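Local coordinates for beta-lactamase domain protein (Burkholderia ambifaria, PDB 5I0P), which probably acts as a zinc-dependent hydrolase of the metallo-beta-lactamase superfamily, holding two zinc ions in its active site, at residues R203-H217 and L220-M233. Residues are numbered along the deposited sequence; the frame is centred on the assembly and turned at random.
Sequences RTWRVVTGYGHSPEH and LHSEADGVLISGDM. With ZN (zinc ion), chain E; ZN (zinc ion), chain F.
The W205 indole lies between S222 CB on one face, 3.8 Å from the centroid of its six-membered ring, and I229 CD1 on the opposite face, at 4.2 Å. Its edge meets L220 O and V227 CG1, the latter 3.6 Å from W205 CH2. The H217 ring carries M233 CG over one face, with G231 CA at its edge; M233 folds back at CB-CG (chi2 -67°), bringing SD over the same face and CE to G210 CA. At the start of strand 203-210, R203 NE makes a salt bridge to D225 OD1, guanidinium and carboxylate nearly coplanar, while R203 NH2 hydrogen-bonds to P35 O. Strands 203-210 and 217-222 form an antiparallel hairpin in one sheet of the metallo-beta-lactamase αβ/βα fold; R206 N to H221 O (2.6 Å) and H221 N to R206 O (2.9 Å) make one of its hydrogen-bonded pairs. G226 and V227 oppose S222 in a G1 beta bulge. D232 N donates to H217 NE2 (3.1 Å) from 32° outside the ring plane, probably helping to position D232. D232 OD2 bridges the zinc ions and OD1 also binds the second; H213 NE2 (2.3 Å from the first zinc), H102 and H104 complete the first site, D106, H107 and H277 the other.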
ATOM      1  N   ARG A 203      12.360 -13.667  14.043  1.00 45.38           N
ATOM      2  CA  ARG A 203      12.787 -12.389  13.525  1.00 39.63           C
ATOM      3  C   ARG A 203      12.269 -11.253  14.392  1.00 42.71           C
ATOM      4  O   ARG A 203      11.275 -11.374  15.116  1.00 31.96           O
ATOM      5  CB  ARG A 203      12.321 -12.203  12.092  1.00 31.00           C
ATOM      6  CG  ARG A 203      12.986 -13.130  11.107  1.00 40.33           C
ATOM      7  CD  ARG A 203      12.449 -12.903   9.655  1.00 36.19           C
ATOM      8  NE  ARG A 203      13.045 -13.852   8.734  1.00 34.37           N
ATOM      9  CZ  ARG A 203      12.542 -15.062   8.527  1.00 35.27           C
ATOM     10  NH1 ARG A 203      11.442 -15.432   9.175  1.00 30.00           N
ATOM     11  NH2 ARG A 203      13.118 -15.892   7.665  1.00 40.72           N
ATOM     12  N   THR A 204      12.990 -10.154  14.330  1.00 45.03           N
ATOM     13  CA  THR A 204      12.510  -8.869  14.801  1.00 43.45           C
ATOM     14  C   THR A 204      12.215  -8.038  13.565  1.00 37.48           C
ATOM     15  O   THR A 204      13.136  -7.650  12.842  1.00 34.39           O
ATOM     16  CB  THR A 204      13.546  -8.202  15.693  1.00 40.47           C
ATOM     17  OG1 THR A 204      13.724  -9.024  16.834  1.00 36.54           O
ATOM     18  CG2 THR A 204      13.065  -6.820  16.144  1.00 44.25           C
ATOM     19  N   TRP A 205      10.937  -7.820  13.293  1.00 45.01           N
ATOM     20  CA  TRP A 205      10.506  -6.948  12.205  1.00 38.65           C
ATOM     21  C   TRP A 205      10.340  -5.537  12.758  1.00 42.64           C
ATOM     22  O   TRP A 205       9.624  -5.334  13.754  1.00 49.32           O
ATOM     23  CB  TRP A 205       9.196  -7.430  11.614  1.00 26.97           C
ATOM     24  CG  TRP A 205       9.244  -8.762  11.026  1.00 38.52           C
ATOM     25  CD1 TRP A 205       9.011  -9.953  11.665  1.00 41.18           C
ATOM     26  CD2 TRP A 205       9.505  -9.086   9.650  1.00 40.81           C
ATOM     27  NE1 TRP A 205       9.113 -10.993  10.771  1.00 40.67           N
ATOM     28  CE2 TRP A 205       9.408 -10.491   9.526  1.00 39.71           C
ATOM     29  CE3 TRP A 205       9.797  -8.322   8.504  1.00 41.40           C
ATOM     30  CZ2 TRP A 205       9.611 -11.151   8.309  1.00 31.21           C
ATOM     31  CZ3 TRP A 205       9.988  -8.982   7.286  1.00 32.06           C
ATOM     32  CH2 TRP A 205       9.905 -10.385   7.207  1.00 32.88           C
ATOM     33  N   ARG A 206      11.031  -4.580  12.147  1.00 30.54           N
ATOM     34  CA  ARG A 206      10.979  -3.185  12.559  1.00 29.66           C
ATOM     35  C   ARG A 206       9.897  -2.451  11.763  1.00 26.72           C
ATOM     36  O   ARG A 206       9.857  -2.546  10.538  1.00 33.93           O
ATOM     37  CB  ARG A 206      12.362  -2.560  12.352  1.00 39.30           C
ATOM     38  CG  ARG A 206      12.497  -1.109  12.797  1.00 57.50           C
ATOM     39  CD  ARG A 206      13.776  -0.901  13.597  1.00 67.38           C
ATOM     40  NE  ARG A 206      13.906  -1.860  14.698  1.00 71.34           N
ATOM     41  CZ  ARG A 206      13.564  -1.603  15.957  1.00 73.69           C
ATOM     42  NH1 ARG A 206      13.072  -0.417  16.284  1.00 75.01           N
ATOM     43  NH2 ARG A 206      13.727  -2.524  16.894  1.00 72.49           N
ATOM     44  N   VAL A 207       9.021  -1.717  12.447  1.00 26.49           N
ATOM     45  CA  VAL A 207       8.016  -0.949  11.723  1.00 25.39           C
ATOM     46  C   VAL A 207       8.673   0.222  11.016  1.00 34.70           C
ATOM     47  O   VAL A 207       9.374   1.029  11.640  1.00 36.10           O
ATOM     48  CB  VAL A 207       6.920  -0.440  12.662  1.00 30.90           C
ATOM     49  CG1 VAL A 207       6.059   0.635  11.936  1.00 24.48           C
ATOM     50  CG2 VAL A 207       6.037  -1.596  13.137  1.00 26.38           C
ATOM     51  N   VAL A 208       8.450   0.325   9.709  1.00 35.82           N
ATOM     52  CA  VAL A 208       8.933   1.442   8.909  1.00 37.06           C
ATOM     53  C   VAL A 208       7.714   2.111   8.276  1.00 34.46           C
ATOM     54  O   VAL A 208       7.020   1.506   7.444  1.00 27.31           O
ATOM     55  CB  VAL A 208       9.963   0.993   7.861  1.00 37.85           C
ATOM     56  CG1 VAL A 208      10.398   2.177   6.994  1.00 31.31           C
ATOM     57  CG2 VAL A 208      11.174   0.365   8.570  1.00 25.85           C
ATOM     58  N   THR A 209       7.400   3.330   8.729  1.00 38.49           N
ATOM     59  CA  THR A 209       6.207   4.026   8.249  1.00 38.52           C
ATOM     60  C   THR A 209       6.517   4.781   6.967  1.00 28.82           C
ATOM     61  O   THR A 209       7.592   5.365   6.825  1.00 29.29           O
ATOM     62  CB  THR A 209       5.680   5.019   9.276  1.00 37.06           C
ATOM     63  OG1 THR A 209       6.710   5.964   9.567  1.00 45.50           O
ATOM     64  CG2 THR A 209       5.328   4.308  10.536  1.00 32.57           C
ATOM     65  N   GLY A 210       5.539   4.815   6.077  1.00 26.71           N
ATOM     66  CA  GLY A 210       5.662   5.537   4.827  1.00 30.99           C
ATOM     67  C   GLY A 210       4.456   6.432   4.641  1.00 27.98           C
ATOM     68  O   GLY A 210       3.391   6.186   5.188  1.00 25.88           O
ATOM     69  N   TYR A 211       4.652   7.516   3.898  1.00 30.00           N
ATOM     70  CA  TYR A 211       3.611   8.529   3.773  1.00 27.69           C
ATOM     71  C   TYR A 211       3.377   8.849   2.301  1.00 27.83           C
ATOM     72  O   TYR A 211       4.201   8.546   1.442  1.00 27.03           O
ATOM     73  CB  TYR A 211       3.989   9.781   4.580  1.00 22.89           C
ATOM     74  CG  TYR A 211       4.217   9.461   6.038  1.00 22.86           C
ATOM     75  CD1 TYR A 211       3.151   9.408   6.929  1.00 27.69           C
ATOM     76  CD2 TYR A 211       5.478   9.161   6.510  1.00 22.70           C
ATOM     77  CE1 TYR A 211       3.342   9.075   8.268  1.00 22.62           C
ATOM     78  CE2 TYR A 211       5.685   8.826   7.823  1.00 25.74           C
ATOM     79  CZ  TYR A 211       4.613   8.787   8.706  1.00 28.53           C
ATOM     80  OH  TYR A 211       4.826   8.451  10.025  1.00 32.67           O
ATOM     81  N   GLY A 212       2.240   9.472   2.006  1.00 25.97           N
ATOM     82  CA  GLY A 212       1.972   9.870   0.641  1.00 24.18           C
ATOM     83  C   GLY A 212       1.048   8.945  -0.118  1.00 28.08           C
ATOM     84  O   GLY A 212       0.247   9.402  -0.938  1.00 34.93           O
ATOM     85  N   HIS A 213       1.162   7.641   0.123  1.00 26.76           N
ATOM     86  CA  HIS A 213       0.232   6.660  -0.426  1.00 26.54           C
ATOM     87  C   HIS A 213      -1.005   6.492   0.459  1.00 27.29           C
ATOM     88  O   HIS A 213      -2.122   6.348  -0.043  1.00 20.57           O
ATOM     89  CB  HIS A 213       0.973   5.330  -0.634  1.00 20.25           C
ATOM     90  CG  HIS A 213       0.106   4.215  -1.120  1.00 25.20           C
ATOM     91  ND1 HIS A 213      -0.466   4.204  -2.377  1.00 25.86           N
ATOM     92  CD2 HIS A 213      -0.239   3.042  -0.540  1.00 27.09           C
ATOM     93  CE1 HIS A 213      -1.171   3.095  -2.525  1.00 25.41           C
ATOM     94  NE2 HIS A 213      -1.039   2.368  -1.429  1.00 24.02           N
ATOM     95  N   SER A 214      -0.823   6.574   1.769  1.00 35.62           N
ATOM     96  CA  SER A 214      -1.871   6.332   2.754  1.00 34.00           C
ATOM     97  C   SER A 214      -1.450   7.031   4.046  1.00 32.09           C
ATOM     98  O   SER A 214      -0.303   7.501   4.150  1.00 24.22           O
ATOM     99  CB  SER A 214      -2.081   4.825   2.988  1.00 29.55           C
ATOM    100  OG  SER A 214      -0.900   4.208   3.476  1.00 31.15           O
ATOM    101  N   PRO A 215      -2.357   7.133   5.041  1.00 30.32           N
ATOM    102  CA  PRO A 215      -2.048   7.950   6.225  1.00 30.41           C
ATOM    103  C   PRO A 215      -0.717   7.635   6.884  1.00 32.73           C
ATOM    104  O   PRO A 215       0.068   8.554   7.179  1.00 31.81           O
ATOM    105  CB  PRO A 215      -3.214   7.625   7.173  1.00 24.53           C
ATOM    106  CG  PRO A 215      -4.323   7.320   6.313  1.00 23.84           C
ATOM    107  CD  PRO A 215      -3.747   6.643   5.100  1.00 30.98           C
ATOM    108  N   GLU A 216      -0.444   6.349   7.113  1.00 27.39           N
ATOM    109  CA  GLU A 216       0.660   5.923   7.957  1.00 30.07           C
ATOM    110  C   GLU A 216       0.991   4.476   7.623  1.00 30.39           C
ATOM    111  O   GLU A 216       0.698   3.560   8.408  1.00 27.54           O
ATOM    112  CB  GLU A 216       0.298   6.085   9.441  1.00 22.15           C
ATOM    113  CG  GLU A 216       1.485   5.919  10.388  1.00 27.57           C
ATOM    114  CD  GLU A 216       1.092   5.876  11.895  1.00 31.86           C
ATOM    115  OE1 GLU A 216      -0.088   6.117  12.271  1.00 31.26           O
ATOM    116  OE2 GLU A 216       1.990   5.617  12.716  1.00 28.22           O
ATOM    117  N   HIS A 217       1.594   4.275   6.454  1.00 26.82           N
ATOM    118  CA  HIS A 217       1.744   2.942   5.875  1.00 22.95           C
ATOM    119  C   HIS A 217       2.781   2.135   6.640  1.00 26.91           C
ATOM    120  O   HIS A 217       3.885   2.618   6.914  1.00 30.99           O
ATOM    121  CB  HIS A 217       2.136   3.073   4.408  1.00 20.48           C
ATOM    122  CG  HIS A 217       2.351   1.760   3.721  1.00 24.17           C
ATOM    123  ND1 HIS A 217       3.489   0.998   3.910  1.00 25.42           N
ATOM    124  CD2 HIS A 217       1.585   1.084   2.831  1.00 21.35           C
ATOM    125  CE1 HIS A 217       3.398  -0.103   3.185  1.00 25.52           C
ATOM    126  NE2 HIS A 217       2.264  -0.065   2.504  1.00 22.20           N
ATOM    127  N   LEU A 220       7.385  -3.613   7.061  1.00 23.13           N
ATOM    128  CA  LEU A 220       8.073  -4.352   8.103  1.00 27.43           C
ATOM    129  C   LEU A 220       9.458  -4.722   7.620  1.00 28.17           C
ATOM    130  O   LEU A 220       9.595  -5.379   6.580  1.00 35.04           O
ATOM    131  CB  LEU A 220       7.275  -5.607   8.483  1.00 30.30           C
ATOM    132  CG  LEU A 220       5.885  -5.289   9.044  1.00 23.49           C
ATOM    133  CD1 LEU A 220       5.119  -6.552   9.147  1.00 23.50           C
ATOM    134  CD2 LEU A 220       5.978  -4.546  10.416  1.00 24.06           C
ATOM    135  N   HIS A 221      10.473  -4.354   8.398  1.00 26.08           N
ATOM    136  CA  HIS A 221      11.860  -4.580   8.013  1.00 32.62           C
ATOM    137  C   HIS A 221      12.543  -5.522   8.998  1.00 39.72           C
ATOM    138  O   HIS A 221      12.616  -5.227  10.197  1.00 38.87           O
ATOM    139  CB  HIS A 221      12.625  -3.263   7.943  1.00 28.54           C
ATOM    140  CG  HIS A 221      14.018  -3.424   7.430  1.00 30.97           C
ATOM    141  ND1 HIS A 221      15.061  -2.618   7.826  1.00 31.93           N
ATOM    142  CD2 HIS A 221      14.543  -4.324   6.561  1.00 31.34           C
ATOM    143  CE1 HIS A 221      16.167  -3.008   7.218  1.00 35.18           C
ATOM    144  NE2 HIS A 221      15.882  -4.046   6.450  1.00 31.21           N
ATOM    145  N   SER A 222      13.052  -6.653   8.487  1.00 41.62           N
ATOM    146  CA  SER A 222      13.859  -7.600   9.273  1.00 36.92           C
ATOM    147  C   SER A 222      15.316  -7.421   8.869  1.00 34.76           C
ATOM    148  O   SER A 222      15.788  -8.027   7.906  1.00 49.53           O
ATOM    149  CB  SER A 222      13.391  -9.034   9.044  1.00 32.44           C
ATOM    150  OG  SER A 222      14.196  -9.924   9.765  1.00 39.03           O
ATOM    151  N   GLU A 223      16.049  -6.650   9.659  1.00 40.07           N
ATOM    152  CA  GLU A 223      17.371  -6.193   9.240  1.00 37.21           C
ATOM    153  C   GLU A 223      18.409  -7.310   9.273  1.00 36.68           C
ATOM    154  O   GLU A 223      19.277  -7.369   8.397  1.00 35.13           O
ATOM    155  CB  GLU A 223      17.783  -5.027  10.127  1.00 39.81           C
ATOM    156  CG  GLU A 223      19.146  -4.450   9.855  1.00 53.11           C
ATOM    157  CD  GLU A 223      19.376  -3.181  10.653  1.00 68.67           C
ATOM    158  OE1 GLU A 223      18.375  -2.582  11.128  1.00 72.07           O
ATOM    159  OE2 GLU A 223      20.553  -2.783  10.808  1.00 74.65           O
ATOM    160  N   ALA A 224      18.340  -8.190  10.285  1.00 37.64           N
ATOM    161  CA  ALA A 224      19.373  -9.200  10.505  1.00 38.86           C
ATOM    162  C   ALA A 224      19.574 -10.084   9.287  1.00 44.00           C
ATOM    163  O   ALA A 224      20.709 -10.320   8.859  1.00 55.21           O
ATOM    164  CB  ALA A 224      19.025 -10.057  11.717  1.00 37.52           C
ATOM    165  N   ASP A 225      18.485 -10.585   8.718  1.00 40.33           N
ATOM    166  CA  ASP A 225      18.551 -11.453   7.556  1.00 36.05           C
ATOM    167  C   ASP A 225      18.219 -10.736   6.249  1.00 39.12           C
ATOM    168  O   ASP A 225      18.372 -11.332   5.182  1.00 49.84           O
ATOM    169  CB  ASP A 225      17.631 -12.679   7.765  1.00 34.31           C
ATOM    170  CG  ASP A 225      16.180 -12.294   8.057  1.00 35.71           C
ATOM    171  OD1 ASP A 225      15.266 -13.132   7.884  1.00 35.45           O
ATOM    172  OD2 ASP A 225      15.947 -11.144   8.490  1.00 38.41           O
ATOM    173  N   GLY A 226      17.778  -9.484   6.292  1.00 33.82           N
ATOM    174  CA  GLY A 226      17.611  -8.727   5.066  1.00 32.53           C
ATOM    175  C   GLY A 226      16.321  -9.000   4.316  1.00 39.12           C
ATOM    176  O   GLY A 226      16.352  -9.279   3.113  1.00 39.16           O
ATOM    177  N   VAL A 227      15.178  -8.884   4.985  1.00 37.34           N
ATOM    178  CA  VAL A 227      13.882  -9.078   4.346  1.00 33.20           C
ATOM    179  C   VAL A 227      13.040  -7.841   4.570  1.00 30.40           C
ATOM    180  O   VAL A 227      13.073  -7.260   5.659  1.00 35.65           O
ATOM    181  CB  VAL A 227      13.137 -10.302   4.895  1.00 30.21           C
ATOM    182  CG1 VAL A 227      11.828 -10.485   4.110  1.00 26.64           C
ATOM    183  CG2 VAL A 227      14.058 -11.553   4.908  1.00 29.10           C
ATOM    184  N   LEU A 228      12.290  -7.431   3.543  1.00 26.51           N
ATOM    185  CA  LEU A 228      11.447  -6.242   3.634  1.00 25.17           C
ATOM    186  C   LEU A 228      10.055  -6.571   3.120  1.00 28.81           C
ATOM    187  O   LEU A 228       9.891  -6.836   1.923  1.00 33.51           O
ATOM    188  CB  LEU A 228      12.064  -5.091   2.844  1.00 25.29           C
ATOM    189  CG  LEU A 228      11.216  -3.824   2.829  1.00 34.95           C
ATOM    190  CD1 LEU A 228      11.238  -3.141   4.186  1.00 26.24           C
ATOM    191  CD2 LEU A 228      11.635  -2.880   1.719  1.00 24.51           C
ATOM    192  N   ILE A 229       9.053  -6.551   4.005  1.00 24.33           N
ATOM    193  CA  ILE A 229       7.654  -6.546   3.561  1.00 28.16           C
ATOM    194  C   ILE A 229       7.295  -5.101   3.221  1.00 28.46           C
ATOM    195  O   ILE A 229       7.195  -4.247   4.102  1.00 30.25           O
ATOM    196  CB  ILE A 229       6.702  -7.138   4.608  1.00 28.94           C
ATOM    197  CG1 ILE A 229       7.000  -8.640   4.750  1.00 38.77           C
ATOM    198  CG2 ILE A 229       5.249  -6.895   4.225  1.00 22.06           C
ATOM    199  CD1 ILE A 229       6.379  -9.334   5.942  1.00 23.52           C
ATOM    200  N   SER A 230       7.146  -4.813   1.931  1.00 24.73           N
ATOM    201  CA  SER A 230       7.162  -3.424   1.511  1.00 28.66           C
ATOM    202  C   SER A 230       5.775  -2.831   1.348  1.00 30.63           C
ATOM    203  O   SER A 230       5.669  -1.615   1.155  1.00 32.63           O
ATOM    204  CB  SER A 230       7.948  -3.258   0.203  1.00 25.24           C
ATOM    205  OG  SER A 230       7.304  -3.863  -0.886  1.00 26.43           O
ATOM    206  N   GLY A 231       4.720  -3.632   1.483  1.00 24.61           N
ATOM    207  CA  GLY A 231       3.378  -3.093   1.295  1.00 24.10           C
ATOM    208  C   GLY A 231       3.249  -2.553  -0.117  1.00 34.73           C
ATOM    209  O   GLY A 231       3.695  -3.173  -1.090  1.00 39.49           O
ATOM    210  N   ASP A 232       2.665  -1.373  -0.242  1.00 30.30           N
ATOM    211  CA  ASP A 232       2.572  -0.723  -1.534  1.00 24.93           C
ATOM    212  C   ASP A 232       3.638   0.350  -1.719  1.00 26.59           C
ATOM    213  O   ASP A 232       3.599   1.054  -2.727  1.00 30.17           O
ATOM    214  CB  ASP A 232       1.203  -0.069  -1.738  1.00 20.20           C
ATOM    215  CG  ASP A 232       0.079  -1.052  -1.984  1.00 23.91           C
ATOM    216  OD1 ASP A 232       0.251  -2.272  -2.140  1.00 28.02           O
ATOM    217  OD2 ASP A 232      -1.047  -0.561  -2.034  1.00 39.67           O
ATOM    218  N   MET A 233       4.580   0.510  -0.778  1.00 26.00           N
ATOM    219  CA  MET A 233       5.515   1.628  -0.895  1.00 27.35           C
ATOM    220  C   MET A 233       6.562   1.377  -1.980  1.00 25.94           C
ATOM    221  O   MET A 233       6.958   2.313  -2.693  1.00 23.00           O
ATOM    222  CB  MET A 233       6.189   1.920   0.454  1.00 21.10           C
ATOM    223  CG  MET A 233       5.222   2.453   1.461  1.00 20.80           C
ATOM    224  SD  MET A 233       4.597   4.104   1.032  1.00 29.95           S
ATOM    225  CE  MET A 233       6.078   5.119   1.137  1.00 24.48           C
TER
HETATM  226 ZN    ZN E 400      -2.578   0.696  -1.374  1.00 50.66          ZN
HETATM  227 ZN    ZN F 401      -2.212  -2.586  -2.614  1.00 37.13          ZN
HETATM  228  O   HOH W   1      15.564  -9.812  12.463  1.00 36.55           O